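TRNA modification GTPase MnmE (Chlorobium tepidum, PDB 3GEE) hydrolyses GTP and probably takes part in adding a carboxymethylaminomethyl group to the wobble uridine of certain tRNAs. Local coordinates at residues 169-183 and 206-220. Residues are numbered along the deposited sequence; the frame is centred on the assembly and turned at random.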
ATOM      1  N   LEU A 169     -13.697  12.669  23.977  1.00 88.22           N
ATOM      2  CA  LEU A 169     -13.020  13.771  24.656  1.00 87.14           C
ATOM      3  C   LEU A 169     -13.764  15.070  24.382  1.00 86.39           C
ATOM      4  O   LEU A 169     -14.013  15.865  25.297  1.00 86.26           O
ATOM      5  CB  LEU A 169     -11.569  13.898  24.181  1.00 87.19           C
ATOM      6  CG  LEU A 169     -10.438  14.017  25.212  1.00 87.26           C
ATOM      7  CD1 LEU A 169      -9.284  14.813  24.615  1.00 87.87           C
ATOM      8  CD2 LEU A 169     -10.874  14.626  26.552  1.00 87.17           C
ATOM      9  N   SER A 170     -14.126  15.258  23.112  1.00 85.60           N
ATOM     10  CA  SER A 170     -14.822  16.457  22.650  1.00 85.10           C
ATOM     11  C   SER A 170     -16.137  16.666  23.393  1.00 85.33           C
ATOM     12  O   SER A 170     -16.466  17.797  23.763  1.00 85.33           O
ATOM     13  CB  SER A 170     -15.070  16.380  21.145  1.00 84.81           C
ATOM     14  OG  SER A 170     -13.910  15.925  20.465  1.00 83.62           O
ATOM     15  N   VAL A 171     -16.872  15.575  23.612  1.00 85.80           N
ATOM     16  CA  VAL A 171     -18.075  15.599  24.445  1.00 86.61           C
ATOM     17  C   VAL A 171     -17.735  16.137  25.845  1.00 87.48           C
ATOM     18  O   VAL A 171     -18.352  17.101  26.305  1.00 87.49           O
ATOM     19  CB  VAL A 171     -18.749  14.200  24.535  1.00 86.42           C
ATOM     20  CG1 VAL A 171     -20.017  14.257  25.375  1.00 86.29           C
ATOM     21  CG2 VAL A 171     -19.067  13.670  23.147  1.00 86.41           C
ATOM     22  N   ARG A 172     -16.737  15.533  26.493  1.00 88.71           N
ATOM     23  CA  ARG A 172     -16.308  15.955  27.834  1.00 90.05           C
ATOM     24  C   ARG A 172     -15.850  17.413  27.864  1.00 90.82           C
ATOM     25  O   ARG A 172     -16.189  18.153  28.794  1.00 90.96           O
ATOM     26  CB  ARG A 172     -15.203  15.040  28.385  1.00 90.08           C
ATOM     27  CG  ARG A 172     -15.661  13.623  28.753  1.00 90.99           C
ATOM     28  CD  ARG A 172     -16.201  13.521  30.180  1.00 92.01           C
ATOM     29  NE  ARG A 172     -15.136  13.385  31.176  1.00 93.00           N
ATOM     30  CZ  ARG A 172     -14.689  14.375  31.950  1.00 93.91           C
ATOM     31  NH1 ARG A 172     -13.720  14.149  32.832  1.00 93.94           N
ATOM     32  NH2 ARG A 172     -15.212  15.592  31.852  1.00 94.46           N
ATOM     33  N   LEU A 173     -15.094  17.820  26.845  1.00 91.88           N
ATOM     34  CA  LEU A 173     -14.590  19.193  26.752  1.00 93.01           C
ATOM     35  C   LEU A 173     -15.696  20.191  26.420  1.00 93.93           C
ATOM     36  O   LEU A 173     -15.660  21.340  26.876  1.00 94.03           O
ATOM     37  CB  LEU A 173     -13.455  19.284  25.736  1.00 92.94           C
ATOM     38  CG  LEU A 173     -12.121  18.730  26.238  1.00 93.04           C
ATOM     39  CD1 LEU A 173     -11.445  17.942  25.145  1.00 93.18           C
ATOM     40  CD2 LEU A 173     -11.212  19.831  26.774  1.00 92.87           C
ATOM     41  N   GLY A 174     -16.673  19.741  25.630  1.00 94.98           N
ATOM     42  CA  GLY A 174     -17.892  20.506  25.371  1.00 96.21           C
ATOM     43  C   GLY A 174     -18.690  20.700  26.651  1.00 97.22           C
ATOM     44  O   GLY A 174     -19.313  21.743  26.851  1.00 97.27           O
ATOM     45  N   GLY A 175     -18.650  19.691  27.523  1.00 98.19           N
ATOM     46  CA  GLY A 175     -19.289  19.753  28.838  1.00 99.50           C
ATOM     47  C   GLY A 175     -18.560  20.646  29.829  1.00100.48           C
ATOM     48  O   GLY A 175     -19.022  20.834  30.956  1.00100.48           O
ATOM     49  N   LEU A 176     -17.415  21.182  29.410  1.00101.51           N
ATOM     50  CA  LEU A 176     -16.662  22.155  30.203  1.00102.64           C
ATOM     51  C   LEU A 176     -16.855  23.557  29.634  1.00103.43           C
ATOM     52  O   LEU A 176     -16.918  24.535  30.384  1.00103.45           O
ATOM     53  CB  LEU A 176     -15.172  21.801  30.245  1.00102.62           C
ATOM     54  CG  LEU A 176     -14.754  20.452  30.844  1.00102.72           C
ATOM     55  CD1 LEU A 176     -13.268  20.220  30.618  1.00102.89           C
ATOM     56  CD2 LEU A 176     -15.100  20.350  32.329  1.00102.57           C
ATOM     57  N   ARG A 177     -16.946  23.639  28.307  1.00104.52           N
ATOM     58  CA  ARG A 177     -17.324  24.872  27.619  1.00105.78           C
ATOM     59  C   ARG A 177     -18.695  25.351  28.103  1.00106.45           C
ATOM     60  O   ARG A 177     -19.016  26.537  28.010  1.00106.52           O
ATOM     61  CB  ARG A 177     -17.345  24.649  26.104  1.00105.66           C
ATOM     62  CG  ARG A 177     -15.963  24.634  25.453  1.00106.16           C
ATOM     63  CD  ARG A 177     -15.991  24.160  23.983  1.00106.35           C
ATOM     64  NE  ARG A 177     -16.727  25.019  23.037  1.00107.74           N
ATOM     65  CZ  ARG A 177     -16.795  26.356  23.059  1.00108.05           C
ATOM     66  NH1 ARG A 177     -16.164  27.070  23.985  1.00108.22           N
ATOM     67  NH2 ARG A 177     -17.505  26.989  22.131  1.00108.10           N
ATOM     68  N   GLU A 178     -19.479  24.409  28.628  1.00107.41           N
ATOM     69  CA  GLU A 178     -20.803  24.661  29.190  1.00108.33           C
ATOM     70  C   GLU A 178     -20.768  25.771  30.244  1.00108.96           C
ATOM     71  O   GLU A 178     -21.352  26.838  30.045  1.00109.04           O
ATOM     72  CB  GLU A 178     -21.355  23.370  29.804  1.00108.32           C
ATOM     73  CG  GLU A 178     -22.861  23.195  29.675  1.00108.76           C
ATOM     74  CD  GLU A 178     -23.283  22.581  28.343  1.00109.33           C
ATOM     75  OE1 GLU A 178     -24.488  22.642  28.020  1.00109.89           O
ATOM     76  OE2 GLU A 178     -22.420  22.032  27.621  1.00109.11           O
ATOM     77  N   GLN A 179     -20.072  25.515  31.352  1.00109.80           N
ATOM     78  CA  GLN A 179     -19.956  26.478  32.450  1.00110.65           C
ATOM     79  C   GLN A 179     -19.136  27.693  32.040  1.00111.22           C
ATOM     80  O   GLN A 179     -19.376  28.800  32.522  1.00111.24           O
ATOM     81  CB  GLN A 179     -19.336  25.833  33.696  1.00110.65           C
ATOM     82  CG  GLN A 179     -20.117  24.654  34.275  1.00110.89           C
ATOM     83  CD  GLN A 179     -19.681  23.309  33.710  1.00111.12           C
ATOM     84  OE1 GLN A 179     -19.302  23.198  32.542  1.00111.29           O
ATOM     85  NE2 GLN A 179     -19.734  22.278  34.545  1.00111.07           N
ATOM     86  N   LEU A 180     -18.171  27.479  31.146  1.00112.02           N
ATOM     87  CA  LEU A 180     -17.343  28.565  30.621  1.00112.81           C
ATOM     88  C   LEU A 180     -18.088  29.456  29.618  1.00113.32           C
ATOM     89  O   LEU A 180     -17.551  30.463  29.158  1.00113.46           O
ATOM     90  CB  LEU A 180     -16.035  28.025  30.024  1.00112.79           C
ATOM     91  CG  LEU A 180     -14.963  27.547  31.014  1.00112.88           C
ATOM     92  CD1 LEU A 180     -13.827  26.857  30.273  1.00112.87           C
ATOM     93  CD2 LEU A 180     -14.426  28.686  31.885  1.00112.66           C
ATOM     94  N   ILE A 181     -19.317  29.073  29.277  1.00113.88           N
ATOM     95  CA  ILE A 181     -20.252  29.973  28.605  1.00114.40           C
ATOM     96  C   ILE A 181     -21.214  30.519  29.664  1.00114.77           C
ATOM     97  O   ILE A 181     -21.513  31.716  29.689  1.00114.76           O
ATOM     98  CB  ILE A 181     -21.025  29.265  27.450  1.00114.39           C
ATOM     99  CG1 ILE A 181     -20.090  28.935  26.272  1.00114.46           C
ATOM    100  CG2 ILE A 181     -22.229  30.099  26.987  1.00114.44           C
ATOM    101  CD1 ILE A 181     -19.660  30.125  25.410  1.00114.54           C
ATOM    102  N   ARG A 182     -21.665  29.628  30.548  1.00115.25           N
ATOM    103  CA  ARG A 182     -22.610  29.958  31.613  1.00115.74           C
ATOM    104  C   ARG A 182     -22.064  31.010  32.578  1.00116.05           C
ATOM    105  O   ARG A 182     -22.643  32.087  32.715  1.00116.15           O
ATOM    106  CB  ARG A 182     -23.003  28.690  32.380  1.00115.71           C
ATOM    107  CG  ARG A 182     -24.034  28.893  33.490  1.00115.84           C
ATOM    108  CD  ARG A 182     -24.330  27.592  34.232  1.00115.86           C
ATOM    109  NE  ARG A 182     -25.069  26.632  33.407  1.00116.12           N
ATOM    110  CZ  ARG A 182     -24.523  25.612  32.747  1.00115.91           C
ATOM    111  NH1 ARG A 182     -23.214  25.392  32.801  1.00115.79           N
ATOM    112  NH2 ARG A 182     -25.290  24.805  32.026  1.00115.77           N
ATOM    113  N   SER A 183     -20.953  30.692  33.235  1.00116.41           N
ATOM    114  CA  SER A 183     -20.378  31.568  34.254  1.00116.77           C
ATOM    115  C   SER A 183     -19.623  32.761  33.663  1.00117.02           C
ATOM    116  O   SER A 183     -19.447  33.779  34.335  1.00117.09           O
ATOM    117  CB  SER A 183     -19.473  30.770  35.195  1.00116.75           C
ATOM    118  OG  SER A 183     -20.197  29.730  35.831  1.00116.80           O
ATOM    119  N   LEU A 206     -20.925  30.955  42.168  1.00121.03           N
ATOM    120  CA  LEU A 206     -19.894  31.112  41.137  1.00120.94           C
ATOM    121  C   LEU A 206     -18.589  30.412  41.518  1.00120.88           C
ATOM    122  O   LEU A 206     -17.939  29.804  40.667  1.00120.85           O
ATOM    123  CB  LEU A 206     -19.638  32.597  40.851  1.00120.92           C
ATOM    124  CG  LEU A 206     -18.750  32.969  39.657  1.00120.83           C
ATOM    125  CD1 LEU A 206     -19.540  32.977  38.351  1.00120.67           C
ATOM    126  CD2 LEU A 206     -18.098  34.319  39.892  1.00120.64           C
ATOM    127  N   THR A 207     -18.216  30.506  42.796  1.00120.80           N
ATOM    128  CA  THR A 207     -17.034  29.818  43.324  1.00120.73           C
ATOM    129  C   THR A 207     -17.234  28.300  43.272  1.00120.70           C
ATOM    130  O   THR A 207     -16.306  27.558  42.939  1.00120.75           O
ATOM    131  CB  THR A 207     -16.699  30.274  44.767  1.00120.71           C
ATOM    132  OG1 THR A 207     -16.660  31.705  44.821  1.00120.72           O
ATOM    133  CG2 THR A 207     -15.346  29.729  45.216  1.00120.63           C
ATOM    134  N   MET A 208     -18.449  27.853  43.587  1.00120.60           N
ATOM    135  CA  MET A 208     -18.811  26.438  43.488  1.00120.48           C
ATOM    136  C   MET A 208     -18.851  25.928  42.047  1.00120.30           C
ATOM    137  O   MET A 208     -18.592  24.747  41.797  1.00120.29           O
ATOM    138  CB  MET A 208     -20.139  26.162  44.196  1.00120.54           C
ATOM    139  CG  MET A 208     -19.988  25.554  45.587  1.00120.74           C
ATOM    140  SD  MET A 208     -19.743  23.761  45.554  1.00121.22           S
ATOM    141  CE  MET A 208     -17.975  23.615  45.288  1.00121.06           C
ATOM    142  N   GLN A 209     -19.178  26.819  41.112  1.00120.09           N
ATOM    143  CA  GLN A 209     -19.111  26.514  39.682  1.00119.86           C
ATOM    144  C   GLN A 209     -17.663  26.285  39.244  1.00119.62           C
ATOM    145  O   GLN A 209     -17.379  25.341  38.509  1.00119.58           O
ATOM    146  CB  GLN A 209     -19.746  27.637  38.853  1.00119.91           C
ATOM    147  CG  GLN A 209     -21.273  27.600  38.780  1.00120.01           C
ATOM    148  CD  GLN A 209     -21.800  26.718  37.656  1.00120.21           C
ATOM    149  OE1 GLN A 209     -21.243  26.684  36.556  1.00120.23           O
ATOM    150  NE2 GLN A 209     -22.889  26.009  37.928  1.00120.26           N
ATOM    151  N   ILE A 210     -16.760  27.145  39.718  1.00119.34           N
ATOM    152  CA  ILE A 210     -15.334  27.079  39.379  1.00119.04           C
ATOM    153  C   ILE A 210     -14.633  25.883  40.034  1.00118.84           C
ATOM    154  O   ILE A 210     -13.852  25.190  39.381  1.00118.78           O
ATOM    155  CB  ILE A 210     -14.593  28.412  39.736  1.00119.04           C
ATOM    156  CG1 ILE A 210     -15.182  29.606  38.964  1.00119.00           C
ATOM    157  CG2 ILE A 210     -13.078  28.298  39.513  1.00119.04           C
ATOM    158  CD1 ILE A 210     -15.062  29.534  37.438  1.00118.99           C
ATOM    159  N   GLU A 211     -14.920  25.646  41.315  1.00118.60           N
ATOM    160  CA  GLU A 211     -14.297  24.551  42.071  1.00118.37           C
ATOM    161  C   GLU A 211     -14.587  23.171  41.481  1.00118.18           C
ATOM    162  O   GLU A 211     -13.724  22.292  41.496  1.00118.14           O
ATOM    163  CB  GLU A 211     -14.709  24.597  43.545  1.00118.36           C
ATOM    164  CG  GLU A 211     -13.929  25.611  44.375  1.00118.42           C
ATOM    165  CD  GLU A 211     -14.278  25.571  45.855  1.00118.42           C
ATOM    166  OE1 GLU A 211     -14.497  26.653  46.442  1.00118.39           O
ATOM    167  OE2 GLU A 211     -14.332  24.463  46.432  1.00118.50           O
ATOM    168  N   THR A 212     -15.802  22.991  40.968  1.00117.94           N
ATOM    169  CA  THR A 212     -16.191  21.746  40.307  1.00117.69           C
ATOM    170  C   THR A 212     -15.694  21.740  38.857  1.00117.50           C
ATOM    171  O   THR A 212     -15.492  20.677  38.264  1.00117.46           O
ATOM    172  CB  THR A 212     -17.724  21.533  40.352  1.00117.70           C
ATOM    173  OG1 THR A 212     -18.239  21.995  41.607  1.00117.67           O
ATOM    174  CG2 THR A 212     -18.075  20.056  40.179  1.00117.65           C
ATOM    175  N   LEU A 213     -15.490  22.935  38.305  1.00117.25           N
ATOM    176  CA  LEU A 213     -15.014  23.105  36.932  1.00117.00           C
ATOM    177  C   LEU A 213     -13.509  22.856  36.829  1.00116.82           C
ATOM    178  O   LEU A 213     -13.047  22.202  35.893  1.00116.81           O
ATOM    179  CB  LEU A 213     -15.370  24.511  36.423  1.00116.99           C
ATOM    180  CG  LEU A 213     -15.572  24.857  34.938  1.00116.91           C
ATOM    181  CD1 LEU A 213     -14.288  25.353  34.293  1.00116.83           C
ATOM    182  CD2 LEU A 213     -16.189  23.717  34.129  1.00116.93           C
ATOM    183  N   ARG A 214     -12.755  23.370  37.800  1.00116.59           N
ATOM    184  CA  ARG A 214     -11.299  23.231  37.819  1.00116.36           C
ATOM    185  C   ARG A 214     -10.868  21.804  38.158  1.00116.12           C
ATOM    186  O   ARG A 214      -9.873  21.309  37.624  1.00116.13           O
ATOM    187  CB  ARG A 214     -10.671  24.230  38.797  1.00116.40           C
ATOM    188  CG  ARG A 214      -9.309  24.763  38.358  1.00116.55           C
ATOM    189  CD  ARG A 214      -8.145  24.052  39.026  1.00116.74           C
ATOM    190  NE  ARG A 214      -7.824  24.642  40.324  1.00116.85           N
ATOM    191  CZ  ARG A 214      -6.699  24.422  41.002  1.00116.92           C
ATOM    192  NH1 ARG A 214      -6.508  25.011  42.176  1.00116.93           N
ATOM    193  NH2 ARG A 214      -5.761  23.619  40.510  1.00116.81           N
ATOM    194  N   SER A 215     -11.625  21.151  39.039  1.00115.79           N
ATOM    195  CA  SER A 215     -11.359  19.766  39.427  1.00115.49           C
ATOM    196  C   SER A 215     -11.659  18.796  38.286  1.00115.26           C
ATOM    197  O   SER A 215     -11.052  17.727  38.198  1.00115.27           O
ATOM    198  CB  SER A 215     -12.165  19.386  40.669  1.00115.53           C
ATOM    199  OG  SER A 215     -13.556  19.531  40.440  1.00115.65           O
ATOM    200  N   GLU A 216     -12.601  19.178  37.426  1.00114.94           N
ATOM    201  CA  GLU A 216     -12.915  18.425  36.212  1.00114.62           C
ATOM    202  C   GLU A 216     -11.781  18.506  35.193  1.00114.28           C
ATOM    203  O   GLU A 216     -11.504  17.536  34.485  1.00114.24           O
ATOM    204  CB  GLU A 216     -14.218  18.932  35.591  1.00114.72           C
ATOM    205  CG  GLU A 216     -15.466  18.167  36.023  1.00114.98           C
ATOM    206  CD  GLU A 216     -15.776  16.967  35.135  1.00115.32           C
ATOM    207  OE1 GLU A 216     -16.958  16.565  35.084  1.00115.36           O
ATOM    208  OE2 GLU A 216     -14.852  16.424  34.487  1.00115.41           O
ATOM    209  N   VAL A 217     -11.137  19.670  35.126  1.00113.88           N
ATOM    210  CA  VAL A 217      -9.960  19.876  34.281  1.00113.50           C
ATOM    211  C   VAL A 217      -8.764  19.108  34.847  1.00113.30           C
ATOM    212  O   VAL A 217      -7.970  18.543  34.092  1.00113.32           O
ATOM    213  CB  VAL A 217      -9.620  21.383  34.138  1.00113.48           C
ATOM    214  CG1 VAL A 217      -8.283  21.588  33.434  1.00113.36           C
ATOM    215  CG2 VAL A 217     -10.723  22.104  33.382  1.00113.45           C
ATOM    216  N   ASN A 218      -8.653  19.086  36.174  1.00113.01           N
ATOM    217  CA  ASN A 218      -7.581  18.355  36.847  1.00112.74           C
ATOM    218  C   ASN A 218      -7.649  16.843  36.675  1.00112.52           C
ATOM    219  O   ASN A 218      -6.613  16.183  36.602  1.00112.50           O
ATOM    220  CB  ASN A 218      -7.485  18.738  38.328  1.00112.76           C
ATOM    221  CG  ASN A 218      -6.443  19.816  38.585  1.00112.79           C
ATOM    222  OD1 ASN A 218      -5.442  19.577  39.263  1.00112.74           O
ATOM    223  ND2 ASN A 218      -6.664  21.004  38.029  1.00112.79           N
ATOM    224  N   ARG A 219      -8.862  16.296  36.602  1.00112.23           N
ATOM    225  CA  ARG A 219      -9.040  14.875  36.298  1.00111.99           C
ATOM    226  C   ARG A 219      -8.399  14.548  34.946  1.00111.64           C
ATOM    227  O   ARG A 219      -7.784  13.492  34.779  1.00111.60           O
ATOM    228  CB  ARG A 219     -10.525  14.487  36.307  1.00111.98           C
ATOM    229  CG  ARG A 219     -10.783  13.021  35.951  1.00112.24           C
ATOM    230  CD  ARG A 219     -12.267  12.679  35.853  1.00112.34           C
ATOM    231  NE  ARG A 219     -12.805  12.157  37.110  1.00113.06           N
ATOM    232  CZ  ARG A 219     -13.869  11.359  37.206  1.00113.18           C
ATOM    233  NH1 ARG A 219     -14.519  10.971  36.114  1.00113.15           N
ATOM    234  NH2 ARG A 219     -14.278  10.938  38.398  1.00113.24           N
ATOM    235  N   LEU A 220      -8.532  15.476  33.999  1.00111.25           N
ATOM    236  CA  LEU A 220      -7.984  15.314  32.656  1.00110.84           C
ATOM    237  C   LEU A 220      -6.464  15.469  32.618  1.00110.64           C
ATOM    238  O   LEU A 220      -5.772  14.567  32.145  1.00110.59           O
ATOM    239  CB  LEU A 220      -8.656  16.272  31.665  1.00110.81           C
ATOM    240  CG  LEU A 220     -10.170  16.146  31.449  1.00110.59           C
ATOM    241  CD1 LEU A 220     -10.666  17.283  30.575  1.00110.57           C
ATOM    242  CD2 LEU A 220     -10.561  14.802  30.844  1.00110.37           C
TER
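The guanidinium of Arg172 has Leu220 CD2 over one face and Glu216 OE2 at its edge, near its plane. Glu216 OE2 takes both terminal nitrogens, Arg172 NH2 at 2.8 Å and Arg172 NH1 at 3.0 Å, in a salt bridge whose two hydrogen bonds are weak because both are strongly bent; the two flat groups are turned 56° apart. Bends at chi2 and chi3 fold the arginine chain round to this carboxylate. The Arg219 guanidinium lies near as well, its NH1 4.6 Å from Arg172 NH1, and the Glu216 carboxylate probably offsets the two like charges. With Arg172 replaced by an alanine, the Glu216 carboxylate would probably lose this partner and Leu220 CD2 the flat group it lies over. Beside this polar edge, helices 168-177 and 179-185 run antiparallel to helix 203-232 in the helical domain of MnmE; the axes of 169-177 and 179-183 lie at 157° and 164° to that of 206-220. Leu176 is the knob in a hole made by Leu213, Glu216, Val217 and Leu220: its CD1 meets Leu220 CD1 tip to tip at 3.9 Å, while CD2 rests on Glu216 CB at 3.7 Å. Leu213 spreads its two methyls, CD1 to Leu180 CG and CD2 against the side chain of Gln179, and also touches Leu425 of helix 412-432. Farther along, Ser183 CB packs on Leu206 CD1 at 3.9 Å.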